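Local coordinates for nisin biosynthesis protein nisC (Lactococcus lactis subsp. lactis, PDB 2G0D), which catalyses the cyclisation step of nisin maturation, adding cysteine thiols to dehydrated serine and threonine residues to form the thioether rings, at residues K248-W252 and K306-S310; G75-G79 and Y112-F116; I12-D16 and K59-Y63; A216-K221 and F402-G408. One frame throughout, in Å; residues are numbered along the deposited sequence.

Interaction 1 of 4, residues K248-W252 and K306-S310; sequences KQFLW and KILES
Phe250 lays its aromatic side chain against Lys306, Ile307 and Ser310, three residues on one side of helix 298-314. It is the third residue of a type II turn from Lys248 to Leu251, and there its backbone takes a positive phi of 72°, unusual for a residue with a bulky side chain. At the root, Phe250 CB lies 3.9 Å from Ser310 CB. Further out the ring divides its neighbours: CD2 of Phe250 approaches Ser310 OG at 3.6 Å, while Phe250 CD1 rests 3.8 Å from Ile307 CG1. The far end, Phe250 CZ, meets Lys306 CB at 3.8 Å, and the charged end of that lysine leads away. The ring is sandwiched, with Lys306 O above the centre of one face and CG of Gln249 over the other. Ser310 OG makes its hydrogen bond to Arg314 of the same helix.

Beside this, CH2 of Trp252 touches Ile307 CD1 at 3.6 Å, the two side chains crossing at about a right angle, while Trp252 NE1 bonds to Tyr239 O. A water donates to Phe250 O (2.8 Å) and to Ile307 O (2.6 Å), joining two backbone carbonyls that cannot bond to each other. Ile307 also packs on Ser285 and Tyr288 of helix 281-294. This is loop-to-helix packing in an alpha toroid, where a connecting turn and the residue after it set two aromatic side chains against a helix.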
loop_
_atom_site.group_PDB
_atom_site.type_symbol
_atom_site.label_atom_id
_atom_site.label_comp_id
_atom_site.label_asym_id
_atom_site.label_seq_id
_atom_site.Cartn_x
_atom_site.Cartn_y
_atom_site.Cartn_z
ATOM N N LYS A 248 25.555 4.907 6.642
ATOM C CA LYS A 248 24.267 4.889 5.963
ATOM C C LYS A 248 23.810 3.483 5.546
ATOM O O LYS A 248 22.954 3.313 4.644
ATOM C CB LYS A 248 24.312 5.806 4.752
ATOM C CG LYS A 248 24.565 7.268 5.100
ATOM C CD LYS A 248 23.789 8.114 4.132
ATOM C CE LYS A 248 24.634 9.202 3.557
ATOM N NZ LYS A 248 25.706 8.706 2.655
ATOM N N GLN A 249 24.374 2.470 6.197
ATOM C CA GLN A 249 23.878 1.105 6.030
ATOM C C GLN A 249 22.361 1.080 6.262
ATOM O O GLN A 249 21.843 1.794 7.128
ATOM C CB GLN A 249 24.597 0.152 6.983
ATOM C CG GLN A 249 24.214 -1.302 6.805
ATOM C CD GLN A 249 25.110 -2.252 7.583
ATOM O OE1 GLN A 249 25.717 -1.880 8.591
ATOM N NE2 GLN A 249 25.182 -3.497 7.119
ATOM N N PHE A 250 21.672 0.283 5.455
ATOM C CA PHE A 250 20.210 0.088 5.508
ATOM C C PHE A 250 19.412 1.291 4.999
ATOM O O PHE A 250 18.228 1.433 5.311
ATOM C CB PHE A 250 19.722 -0.346 6.904
ATOM C CG PHE A 250 20.490 -1.494 7.492
ATOM C CD1 PHE A 250 20.538 -2.722 6.853
ATOM C CD2 PHE A 250 21.172 -1.345 8.694
ATOM C CE1 PHE A 250 21.261 -3.783 7.405
ATOM C CE2 PHE A 250 21.897 -2.411 9.245
ATOM C CZ PHE A 250 21.928 -3.625 8.594
ATOM N N LEU A 251 20.064 2.134 4.207
ATOM C CA LEU A 251 19.418 3.313 3.604
ATOM C C LEU A 251 19.500 3.278 2.073
ATOM O O LEU A 251 20.435 2.719 1.504
ATOM C CB LEU A 251 19.989 4.626 4.153
ATOM C CG LEU A 251 19.524 5.022 5.564
ATOM C CD1 LEU A 251 20.400 6.091 6.154
ATOM C CD2 LEU A 251 18.005 5.437 5.601
ATOM N N TRP A 252 18.481 3.846 1.433
ATOM C CA TRP A 252 18.389 3.910 -0.006
ATOM C C TRP A 252 17.839 5.275 -0.368
ATOM O O TRP A 252 16.928 5.796 0.312
ATOM C CB TRP A 252 17.416 2.838 -0.530
ATOM C CG TRP A 252 17.960 1.432 -0.560
ATOM C CD1 TRP A 252 18.532 0.810 -1.631
ATOM C CD2 TRP A 252 17.939 0.457 0.503
ATOM N NE1 TRP A 252 18.891 -0.481 -1.303
ATOM C CE2 TRP A 252 18.537 -0.729 -0.006
ATOM C CE3 TRP A 252 17.461 0.457 1.821
ATOM C CZ2 TRP A 252 18.686 -1.889 0.761
ATOM C CZ3 TRP A 252 17.614 -0.698 2.594
ATOM C CH2 TRP A 252 18.239 -1.855 2.061
ATOM N N LYS A 306 16.760 -6.435 10.051
ATOM C CA LYS A 306 17.829 -5.490 10.346
ATOM C C LYS A 306 17.482 -4.122 9.752
ATOM O O LYS A 306 17.642 -3.111 10.420
ATOM C CB LYS A 306 19.184 -6.010 9.814
ATOM C CG LYS A 306 19.737 -7.234 10.564
ATOM C CD LYS A 306 21.197 -7.481 10.179
ATOM C CE LYS A 306 21.747 -8.814 10.660
ATOM N NZ LYS A 306 21.214 -9.292 11.972
ATOM N N ILE A 307 16.990 -4.114 8.513
ATOM C CA ILE A 307 16.562 -2.893 7.822
ATOM C C ILE A 307 15.451 -2.167 8.601
ATOM O O ILE A 307 15.502 -0.953 8.772
ATOM C CB ILE A 307 16.015 -3.184 6.400
ATOM C CG1 ILE A 307 17.111 -3.737 5.475
ATOM C CG2 ILE A 307 15.421 -1.893 5.759
ATOM C CD1 ILE A 307 16.528 -4.252 4.125
ATOM N N LEU A 308 14.444 -2.910 9.062
ATOM C CA LEU A 308 13.319 -2.274 9.733
ATOM C C LEU A 308 13.783 -1.769 11.099
ATOM O O LEU A 308 13.391 -0.695 11.544
ATOM C CB LEU A 308 12.135 -3.244 9.893
ATOM C CG LEU A 308 10.898 -2.674 10.628
ATOM C CD1 LEU A 308 10.399 -1.377 9.964
ATOM C CD2 LEU A 308 9.783 -3.714 10.735
ATOM N N GLU A 309 14.616 -2.568 11.749
ATOM C CA GLU A 309 15.081 -2.267 13.099
ATOM C C GLU A 309 15.914 -0.984 13.079
ATOM O O GLU A 309 15.767 -0.139 13.959
ATOM C CB GLU A 309 15.860 -3.452 13.666
ATOM C CG GLU A 309 15.988 -3.442 15.151
ATOM C CD GLU A 309 16.700 -4.687 15.714
ATOM O OE1 GLU A 309 17.297 -5.490 14.938
ATOM O OE2 GLU A 309 16.639 -4.851 16.952
ATOM N N SER A 310 16.730 -0.836 12.037
ATOM C CA SER A 310 17.519 0.369 11.805
ATOM C C SER A 310 16.631 1.582 11.691
ATOM O O SER A 310 16.946 2.635 12.241
ATOM C CB SER A 310 18.324 0.252 10.508
ATOM O OG SER A 310 19.333 1.231 10.476
HETATM O O HOH W 1 16.337 1.158 7.421
#

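Interaction 2 of 4, residues G75-G79 and Y112-F116; sequences GLLTG and YIEYF
Gly79 and Phe116 make the central contact, of CH-pi type: Gly79 CA stands 4.0 Å from the centroid of the Phe116 ring, 26° off its normal. With no side chain on Gly79, the ring can lie directly on the peptide, and Gly79 N sits 3.3 Å above the plane over the ring centre. Phe116 and Tyr112, one helical turn apart, both carry CG anti to the backbone N (chi1 173° and 169°), which sends the two rings out to the loop; Phe116 CB lies over one face of the tyrosine ring, toward its rim.

Apolar contact continues at Leu76, which slants across Tyr112, its CD1 4.0 Å from Tyr112 CE2. Ile113 turns to Ile143 and Leu147 of helix 140-147, while Leu76 and Tyr112 both touch Ala85 of helix 85-92.

The polar approaches are close but poorly directed. Tyr112 presents an edge to the Thr78 carbonyl, and its OH is 3.2 Å from Thr78 N, but at a poor angle for a hydrogen bond. The Thr78 side chain lies beside that of Phe116, with OG1 3.7 Å from Phe116 CZ; OG1 accepts from Ser80 N.

The loop leaving helix 53-74 thus meets helix 100-122 through ring faces and edges on backbone, a fit that depends on shape and dispersion more than on directed bonds.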
loop_
_atom_site.group_PDB
_atom_site.type_symbol
_atom_site.label_atom_id
_atom_site.label_comp_id
_atom_site.label_asym_id
_atom_site.label_seq_id
_atom_site.Cartn_x
_atom_site.Cartn_y
_atom_site.Cartn_z
ATOM N N GLY A 75 -20.195 7.384 -12.724
ATOM C CA GLY A 75 -19.258 6.350 -13.140
ATOM C C GLY A 75 -17.945 6.447 -12.380
ATOM O O GLY A 75 -17.813 7.205 -11.398
ATOM N N LEU A 76 -16.968 5.676 -12.836
ATOM C CA LEU A 76 -15.607 5.793 -12.332
ATOM C C LEU A 76 -14.718 6.105 -13.497
ATOM O O LEU A 76 -15.001 5.702 -14.628
ATOM C CB LEU A 76 -15.133 4.479 -11.725
ATOM C CG LEU A 76 -15.524 4.158 -10.295
ATOM C CD1 LEU A 76 -15.327 2.690 -10.069
ATOM C CD2 LEU A 76 -14.685 4.968 -9.317
ATOM N N LEU A 77 -13.629 6.800 -13.226
ATOM C CA LEU A 77 -12.604 6.966 -14.237
ATOM C C LEU A 77 -11.400 6.040 -14.002
ATOM O O LEU A 77 -10.531 5.927 -14.873
ATOM C CB LEU A 77 -12.196 8.438 -14.363
ATOM C CG LEU A 77 -13.294 9.382 -14.890
ATOM C CD1 LEU A 77 -12.810 10.840 -14.886
ATOM C CD2 LEU A 77 -13.805 8.980 -16.283
ATOM N N THR A 78 -11.361 5.360 -12.851
ATOM C CA THR A 78 -10.201 4.528 -12.517
ATOM C C THR A 78 -10.477 3.260 -11.691
ATOM O O THR A 78 -11.339 3.245 -10.822
ATOM C CB THR A 78 -9.060 5.361 -11.888
ATOM O OG1 THR A 78 -7.902 4.535 -11.705
ATOM C CG2 THR A 78 -9.477 5.947 -10.544
ATOM N N GLY A 79 -9.750 2.195 -12.002
ATOM C CA GLY A 79 -9.873 0.956 -11.250
ATOM C C GLY A 79 -8.890 0.886 -10.080
ATOM O O GLY A 79 -8.772 -0.137 -9.457
ATOM N N TYR A 112 -15.685 -4.261 -13.838
ATOM C CA TYR A 112 -15.129 -2.982 -14.249
ATOM C C TYR A 112 -13.603 -2.982 -14.115
ATOM O O TYR A 112 -12.900 -2.524 -15.018
ATOM C CB TYR A 112 -15.766 -1.764 -13.536
ATOM C CG TYR A 112 -14.960 -0.497 -13.823
ATOM C CD1 TYR A 112 -15.049 0.174 -15.058
ATOM C CD2 TYR A 112 -14.052 -0.019 -12.892
ATOM C CE1 TYR A 112 -14.264 1.324 -15.310
ATOM C CE2 TYR A 112 -13.281 1.101 -13.143
ATOM C CZ TYR A 112 -13.376 1.760 -14.330
ATOM O OH TYR A 112 -12.568 2.872 -14.499
ATOM N N ILE A 113 -13.093 -3.512 -13.001
ATOM C CA ILE A 113 -11.650 -3.558 -12.787
ATOM C C ILE A 113 -10.926 -4.334 -13.887
ATOM O O ILE A 113 -9.914 -3.855 -14.409
ATOM C CB ILE A 113 -11.257 -4.138 -11.398
ATOM C CG1 ILE A 113 -11.637 -3.166 -10.265
ATOM C CG2 ILE A 113 -9.748 -4.403 -11.362
ATOM C CD1 ILE A 113 -11.704 -3.799 -8.846
ATOM N N GLU A 114 -11.432 -5.526 -14.219
ATOM C CA GLU A 114 -10.861 -6.339 -15.279
ATOM C C GLU A 114 -10.897 -5.627 -16.635
ATOM O O GLU A 114 -9.892 -5.612 -17.346
ATOM C CB GLU A 114 -11.566 -7.700 -15.385
ATOM C CG GLU A 114 -11.054 -8.559 -16.556
ATOM C CD GLU A 114 -11.317 -10.046 -16.380
ATOM O OE1 GLU A 114 -12.174 -10.440 -15.551
ATOM O OE2 GLU A 114 -10.642 -10.830 -17.071
ATOM N N TYR A 115 -12.051 -5.060 -16.990
ATOM C CA TYR A 115 -12.160 -4.141 -18.149
ATOM C C TYR A 115 -11.110 -3.007 -18.090
ATOM O O TYR A 115 -10.378 -2.783 -19.057
ATOM C CB TYR A 115 -13.567 -3.513 -18.264
ATOM C CG TYR A 115 -13.557 -2.254 -19.118
ATOM C CD1 TYR A 115 -13.333 -2.329 -20.492
ATOM C CD2 TYR A 115 -13.723 -0.990 -18.548
ATOM C CE1 TYR A 115 -13.296 -1.195 -21.284
ATOM C CE2 TYR A 115 -13.691 0.176 -19.354
ATOM C CZ TYR A 115 -13.473 0.052 -20.715
ATOM O OH TYR A 115 -13.432 1.166 -21.522
ATOM N N PHE A 116 -11.067 -2.290 -16.965
ATOM C CA PHE A 116 -10.118 -1.188 -16.778
ATOM C C PHE A 116 -8.661 -1.609 -16.995
ATOM O O PHE A 116 -7.909 -0.949 -17.731
ATOM C CB PHE A 116 -10.269 -0.542 -15.396
ATOM C CG PHE A 116 -9.206 0.494 -15.098
ATOM C CD1 PHE A 116 -9.290 1.772 -15.656
ATOM C CD2 PHE A 116 -8.102 0.174 -14.305
ATOM C CE1 PHE A 116 -8.292 2.728 -15.408
ATOM C CE2 PHE A 116 -7.094 1.132 -14.043
ATOM C CZ PHE A 116 -7.191 2.404 -14.588
#

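Interaction 3 of 4, residues I12-D16 and K59-Y63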
loop_
_atom_site.group_PDB
_atom_site.type_symbol
_atom_site.label_atom_id
_atom_site.label_comp_id
_atom_site.label_asym_id
_atom_site.label_seq_id
_atom_site.Cartn_x
_atom_site.Cartn_y
_atom_site.Cartn_z
ATOM N N ILE A 12 -17.810 10.150 12.295
ATOM C CA ILE A 12 -19.110 9.804 11.740
ATOM C C ILE A 12 -19.957 11.066 11.484
ATOM O O ILE A 12 -20.565 11.188 10.419
ATOM C CB ILE A 12 -19.895 8.801 12.627
ATOM C CG1 ILE A 12 -19.164 7.451 12.705
ATOM C CG2 ILE A 12 -21.317 8.597 12.064
ATOM C CD1 ILE A 12 -19.593 6.584 13.885
ATOM N N ALA A 13 -19.970 11.995 12.447
ATOM C CA ALA A 13 -20.669 13.292 12.305
ATOM C C ALA A 13 -20.182 14.117 11.099
ATOM O O ALA A 13 -20.975 14.752 10.409
ATOM C CB ALA A 13 -20.544 14.120 13.599
ATOM N N GLN A 14 -18.880 14.097 10.845
ATOM C CA GLN A 14 -18.312 14.779 9.693
ATOM C C GLN A 14 -18.825 14.156 8.390
ATOM O O GLN A 14 -19.217 14.869 7.445
ATOM C CB GLN A 14 -16.776 14.747 9.753
ATOM C CG GLN A 14 -16.213 15.559 10.931
ATOM C CD GLN A 14 -14.692 15.591 10.982
ATOM O OE1 GLN A 14 -14.035 16.053 10.041
ATOM N NE2 GLN A 14 -14.122 15.114 12.094
ATOM N N TRP A 15 -18.870 12.829 8.356
ATOM C CA TRP A 15 -19.302 12.148 7.151
ATOM C C TRP A 15 -20.808 12.080 6.973
ATOM O O TRP A 15 -21.279 12.016 5.850
ATOM C CB TRP A 15 -18.612 10.780 7.011
ATOM C CG TRP A 15 -17.208 10.966 6.566
ATOM C CD1 TRP A 15 -16.089 10.951 7.346
ATOM C CD2 TRP A 15 -16.772 11.271 5.236
ATOM N NE1 TRP A 15 -14.978 11.199 6.581
ATOM C CE2 TRP A 15 -15.370 11.397 5.278
ATOM C CE3 TRP A 15 -17.438 11.451 4.005
ATOM C CZ2 TRP A 15 -14.604 11.689 4.129
ATOM C CZ3 TRP A 15 -16.676 11.731 2.867
ATOM C CH2 TRP A 15 -15.274 11.844 2.940
ATOM N N ASP A 16 -21.562 12.095 8.065
ATOM C CA ASP A 16 -23.013 12.242 7.968
ATOM C C ASP A 16 -23.409 13.586 7.326
ATOM O O ASP A 16 -24.324 13.641 6.504
ATOM C CB ASP A 16 -23.679 12.066 9.338
ATOM C CG ASP A 16 -23.734 10.612 9.776
ATOM O OD1 ASP A 16 -23.289 9.741 9.008
ATOM O OD2 ASP A 16 -24.227 10.326 10.885
ATOM N N LYS A 59 -24.185 3.049 9.588
ATOM C CA LYS A 59 -23.395 4.064 8.894
ATOM C C LYS A 59 -22.686 3.490 7.683
ATOM O O LYS A 59 -22.690 4.087 6.611
ATOM C CB LYS A 59 -22.387 4.730 9.841
ATOM C CG LYS A 59 -22.995 5.310 11.113
ATOM C CD LYS A 59 -24.005 6.430 10.849
ATOM C CE LYS A 59 -24.694 6.830 12.144
ATOM N NZ LYS A 59 -25.513 8.064 11.989
ATOM N N ILE A 60 -22.069 2.331 7.856
ATOM C CA ILE A 60 -21.383 1.670 6.758
ATOM C C ILE A 60 -22.357 1.515 5.589
ATOM O O ILE A 60 -22.066 1.958 4.463
ATOM C CB ILE A 60 -20.750 0.329 7.217
ATOM C CG1 ILE A 60 -19.501 0.618 8.067
ATOM C CG2 ILE A 60 -20.357 -0.561 6.015
ATOM C CD1 ILE A 60 -19.205 -0.438 9.114
ATOM N N ASP A 61 -23.535 0.954 5.879
ATOM C CA ASP A 61 -24.535 0.712 4.845
ATOM C C ASP A 61 -25.042 2.020 4.246
ATOM O O ASP A 61 -25.243 2.104 3.039
ATOM C CB ASP A 61 -25.661 -0.177 5.364
ATOM C CG ASP A 61 -25.210 -1.630 5.568
ATOM O OD1 ASP A 61 -24.379 -2.124 4.779
ATOM O OD2 ASP A 61 -25.699 -2.283 6.514
ATOM N N ASN A 62 -25.186 3.048 5.083
ATOM C CA ASN A 62 -25.467 4.391 4.606
ATOM C C ASN A 62 -24.417 4.848 3.604
ATOM O O ASN A 62 -24.748 5.312 2.510
ATOM C CB ASN A 62 -25.523 5.384 5.780
ATOM C CG ASN A 62 -26.799 5.264 6.583
ATOM O OD1 ASN A 62 -27.758 4.616 6.145
ATOM N ND2 ASN A 62 -26.822 5.881 7.775
ATOM N N TYR A 63 -23.144 4.722 3.992
ATOM C CA TYR A 63 -22.054 5.213 3.170
ATOM C C TYR A 63 -21.929 4.374 1.893
ATOM O O TYR A 63 -21.574 4.904 0.841
ATOM C CB TYR A 63 -20.734 5.228 3.963
ATOM C CG TYR A 63 -20.743 6.089 5.214
ATOM C CD1 TYR A 63 -21.651 7.150 5.364
ATOM C CD2 TYR A 63 -19.825 5.861 6.237
ATOM C CE1 TYR A 63 -21.653 7.953 6.506
ATOM C CE2 TYR A 63 -19.803 6.656 7.371
ATOM C CZ TYR A 63 -20.724 7.701 7.507
ATOM O OH TYR A 63 -20.708 8.478 8.643
HETATM O O HOH W 2 -25.008 7.915 8.045
#
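Asp16 takes a hydrogen bond from each of two side chains of the opposing helix, Lys59 and Tyr63, one on each carboxylate oxygen. Tyr63 OH donates to Asp16 OD1 at 2.9 Å, coming from above the carboxylate plane, 45° out of it. Lys59 NZ forms a salt bridge with Asp16 OD2 at 2.8 Å, on the syn side and much nearer that plane. A bend at chi2 (-62°) carries the lysine chain across Ile12, with Lys59 CD 3.7 Å from Ile12 CG2. The phenol oxygen is also hemmed in by carbon: Tyr63 OH has Trp15 CB at 3.5 Å and Ile12 CG2 equally close.

The two helices are neighbours in the alpha toroid, and segments 12-16 and 59-63 run in nearly the same direction, their axes at 29° and 11.6 Å apart at closest approach. That wide spacing suits long residues such as lysine and tyrosine, which can span it while aspartate needs only a short stem. Helix 37-45, which falls between them in sequence, packs on both: Leu44 touches Ile12, and Leu37 touches Trp15 and Tyr63.

Farther out, a water donates to Asp16 OD1 and accepts from Asn62 ND2, so OD1 has two donors and its negative charge is probably well stabilised. The indole of Trp15 leads away from the lysine and tyrosine, and its NE1 bonds to Thr370 OG1, tying helix 3-20 to a loop far along the chain.

Interaction 4 of 4, residues A216-K221 and F402-G408; sequences AYAHIK and FDDFLKG
Tyr217 and Phe402 stack face to face, their centroids 3.6 Å apart and their planes only 1° from parallel. The pair fastens the C-terminal segment of the alpha toroid onto helix 208-221. Phe402 covers one face of the tyrosine, and Lys221 CG lies over the opposite face, so the ring is enclosed by an aromatic and an aliphatic neighbour.

Next to the stack, Phe405 offers a face to Ile220. Ile220 CG1 stands 3.9 Å from the centroid of the Phe405 ring, 10° off its normal, in a CH-pi contact. It gets there because chi1 of 67° sets CG1 between the backbone N and carbonyl carbon, and Ile220 CG2 takes up the ring rim, 3.6 Å from Phe405 CE2. The edge of Tyr217 completes the apolar group, its CD1 lying 3.7 Å from Phe405 CD1. Tyr290 of helix 281-294 stacks on Phe405, meets Phe402 and touches Ala216, extending the aromatic cluster.

At the outer margin the phenol reaches a carboxylate. Tyr217 OH donates to the syn lone pair of Asp404 OD2 at 2.8 Å, and Lys221 NZ comes to the same oxygen nearly along its C-O axis, at 2.7 Å, in a salt bridge. Two donors on one oxygen should concentrate the negative charge there and help fix the carboxylate. Tyrosine suits this boundary because it stacks with its ring and bonds with its hydroxyl. Beyond, a water accepts from Lys221 NZ at 2.9 Å and donates to Gly408 O.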
loop_
_atom_site.group_PDB
_atom_site.type_symbol
_atom_site.label_atom_id
_atom_site.label_comp_id
_atom_site.label_asym_id
_atom_site.label_seq_id
_atom_site.Cartn_x
_atom_site.Cartn_y
_atom_site.Cartn_z
ATOM N N ALA A 216 6.265 -11.220 -5.343
ATOM C CA ALA A 216 6.513 -12.221 -4.320
ATOM C C ALA A 216 5.179 -12.753 -3.785
ATOM O O ALA A 216 4.989 -13.968 -3.665
ATOM C CB ALA A 216 7.350 -11.622 -3.176
ATOM N N TYR A 217 4.267 -11.829 -3.456
ATOM C CA TYR A 217 2.932 -12.205 -2.958
ATOM C C TYR A 217 2.167 -13.036 -3.975
ATOM O O TYR A 217 1.619 -14.046 -3.601
ATOM C CB TYR A 217 2.118 -10.983 -2.523
ATOM C CG TYR A 217 0.752 -11.284 -1.908
ATOM C CD1 TYR A 217 0.627 -12.107 -0.782
ATOM C CD2 TYR A 217 -0.416 -10.716 -2.438
ATOM C CE1 TYR A 217 -0.617 -12.365 -0.207
ATOM C CE2 TYR A 217 -1.659 -10.965 -1.852
ATOM C CZ TYR A 217 -1.746 -11.771 -0.747
ATOM O OH TYR A 217 -2.981 -12.024 -0.189
ATOM N N ALA A 218 2.149 -12.623 -5.245
ATOM C CA ALA A 218 1.604 -13.437 -6.359
ATOM C C ALA A 218 2.169 -14.857 -6.400
ATOM O O ALA A 218 1.402 -15.801 -6.480
ATOM C CB ALA A 218 1.818 -12.735 -7.724
ATOM N N HIS A 219 3.497 -15.015 -6.314
ATOM C CA HIS A 219 4.103 -16.350 -6.222
ATOM C C HIS A 219 3.551 -17.227 -5.085
ATOM O O HIS A 219 3.167 -18.363 -5.329
ATOM C CB HIS A 219 5.629 -16.298 -6.140
ATOM C CG HIS A 219 6.261 -17.655 -6.008
ATOM N ND1 HIS A 219 6.905 -18.072 -4.861
ATOM C CD2 HIS A 219 6.317 -18.700 -6.869
ATOM C CE1 HIS A 219 7.356 -19.304 -5.034
ATOM N NE2 HIS A 219 7.010 -19.706 -6.244
ATOM N N ILE A 220 3.499 -16.711 -3.852
ATOM C CA ILE A 220 2.970 -17.515 -2.749
ATOM C C ILE A 220 1.479 -17.812 -2.938
ATOM O O ILE A 220 0.982 -18.829 -2.447
ATOM C CB ILE A 220 3.252 -16.920 -1.312
ATOM C CG1 ILE A 220 2.506 -15.602 -1.070
ATOM C CG2 ILE A 220 4.750 -16.856 -1.004
ATOM C CD1 ILE A 220 1.191 -15.814 -0.338
ATOM N N LYS A 221 0.773 -16.945 -3.666
ATOM C CA LYS A 221 -0.644 -17.178 -3.946
ATOM C C LYS A 221 -0.889 -18.265 -5.011
ATOM O O LYS A 221 -2.011 -18.760 -5.142
ATOM C CB LYS A 221 -1.355 -15.875 -4.298
ATOM C CG LYS A 221 -1.534 -14.901 -3.105
ATOM C CD LYS A 221 -2.232 -15.611 -1.912
ATOM C CE LYS A 221 -3.482 -14.933 -1.543
ATOM N NZ LYS A 221 -4.278 -15.703 -0.556
ATOM N N PHE A 402 0.605 -8.504 4.270
ATOM C CA PHE A 402 -0.061 -9.730 3.842
ATOM C C PHE A 402 -0.046 -10.759 4.983
ATOM O O PHE A 402 0.914 -11.537 5.121
ATOM C CB PHE A 402 0.679 -10.279 2.611
ATOM C CG PHE A 402 0.699 -9.336 1.416
ATOM C CD1 PHE A 402 -0.496 -8.773 0.918
ATOM C CD2 PHE A 402 1.899 -9.077 0.737
ATOM C CE1 PHE A 402 -0.498 -7.917 -0.207
ATOM C CE2 PHE A 402 1.926 -8.224 -0.381
ATOM C CZ PHE A 402 0.708 -7.668 -0.885
ATOM N N ASP A 403 -1.116 -10.735 5.799
ATOM C CA ASP A 403 -1.285 -11.598 6.965
ATOM C C ASP A 403 -1.365 -13.054 6.574
ATOM O O ASP A 403 -1.051 -13.924 7.396
ATOM C CB ASP A 403 -2.560 -11.265 7.758
ATOM C CG ASP A 403 -2.455 -9.963 8.553
ATOM O OD1 ASP A 403 -1.387 -9.276 8.518
ATOM O OD2 ASP A 403 -3.479 -9.613 9.192
ATOM N N ASP A 404 -1.756 -13.311 5.324
ATOM C CA ASP A 404 -1.884 -14.678 4.768
ATOM C C ASP A 404 -0.662 -15.174 4.003
ATOM O O ASP A 404 -0.719 -16.241 3.373
ATOM C CB ASP A 404 -3.105 -14.753 3.839
ATOM C CG ASP A 404 -2.968 -13.836 2.605
ATOM O OD1 ASP A 404 -2.241 -12.808 2.660
ATOM O OD2 ASP A 404 -3.614 -14.127 1.574
ATOM N N PHE A 405 0.438 -14.427 4.076
ATOM C CA PHE A 405 1.610 -14.703 3.278
ATOM C C PHE A 405 2.118 -16.148 3.465
ATOM O O PHE A 405 2.717 -16.719 2.553
ATOM C CB PHE A 405 2.754 -13.701 3.587
ATOM C CG PHE A 405 3.750 -13.566 2.459
ATOM C CD1 PHE A 405 3.546 -12.634 1.437
ATOM C CD2 PHE A 405 4.877 -14.391 2.393
ATOM C CE1 PHE A 405 4.452 -12.526 0.343
ATOM C CE2 PHE A 405 5.778 -14.286 1.321
ATOM C CZ PHE A 405 5.547 -13.357 0.284
ATOM N N LEU A 406 1.900 -16.714 4.648
ATOM C CA LEU A 406 2.410 -18.052 4.954
ATOM C C LEU A 406 1.278 -19.038 5.138
ATOM O O LEU A 406 1.480 -20.110 5.685
ATOM C CB LEU A 406 3.340 -18.039 6.178
ATOM C CG LEU A 406 4.623 -17.210 6.021
ATOM C CD1 LEU A 406 5.227 -16.842 7.409
ATOM C CD2 LEU A 406 5.649 -17.917 5.120
ATOM N N LYS A 407 0.078 -18.663 4.692
ATOM C CA LYS A 407 -1.063 -19.582 4.737
ATOM C C LYS A 407 -1.129 -20.441 3.483
ATOM O O LYS A 407 -1.879 -21.424 3.431
ATOM C CB LYS A 407 -2.376 -18.818 4.928
ATOM C CG LYS A 407 -2.483 -18.050 6.246
ATOM C CD LYS A 407 -2.150 -18.910 7.437
ATOM C CE LYS A 407 -2.190 -18.074 8.702
ATOM N NZ LYS A 407 -1.974 -18.921 9.888
ATOM N N GLY A 408 -0.342 -20.077 2.474
ATOM C CA GLY A 408 -0.202 -20.914 1.277
ATOM C C GLY A 408 -1.077 -20.477 0.115
ATOM O O GLY A 408 -1.145 -19.259 -0.220
HETATM O O HOH W 3 -2.143 -17.257 1.366
HETATM O O HOH W 4 -4.245 -18.579 -0.915
#

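Overall arrangement
All four contacts belong to one helical toroid, but none touches another. Interaction 3 joins two helices and is a buried contact; interactions 1, 2 and 4 set a non-helical segment on a helix and are partly buried. Helix 53-74 supplies residues to interaction 3, and the loop that follows it supplies interaction 2, their centres about 25 Å apart. Interactions 1 and 2 rely on aromatic rings against aliphatic groups and backbone, interaction 1 adding a bridging water. Interactions 3 and 4 each centre a salt bridge and a tyrosine hydroxyl on an aspartate, but interaction 4 combines this polar edge with a stacked aromatic centre. Helix 281-294 lies behind both interactions 1 and 4, the first nested within the loop closed by the second.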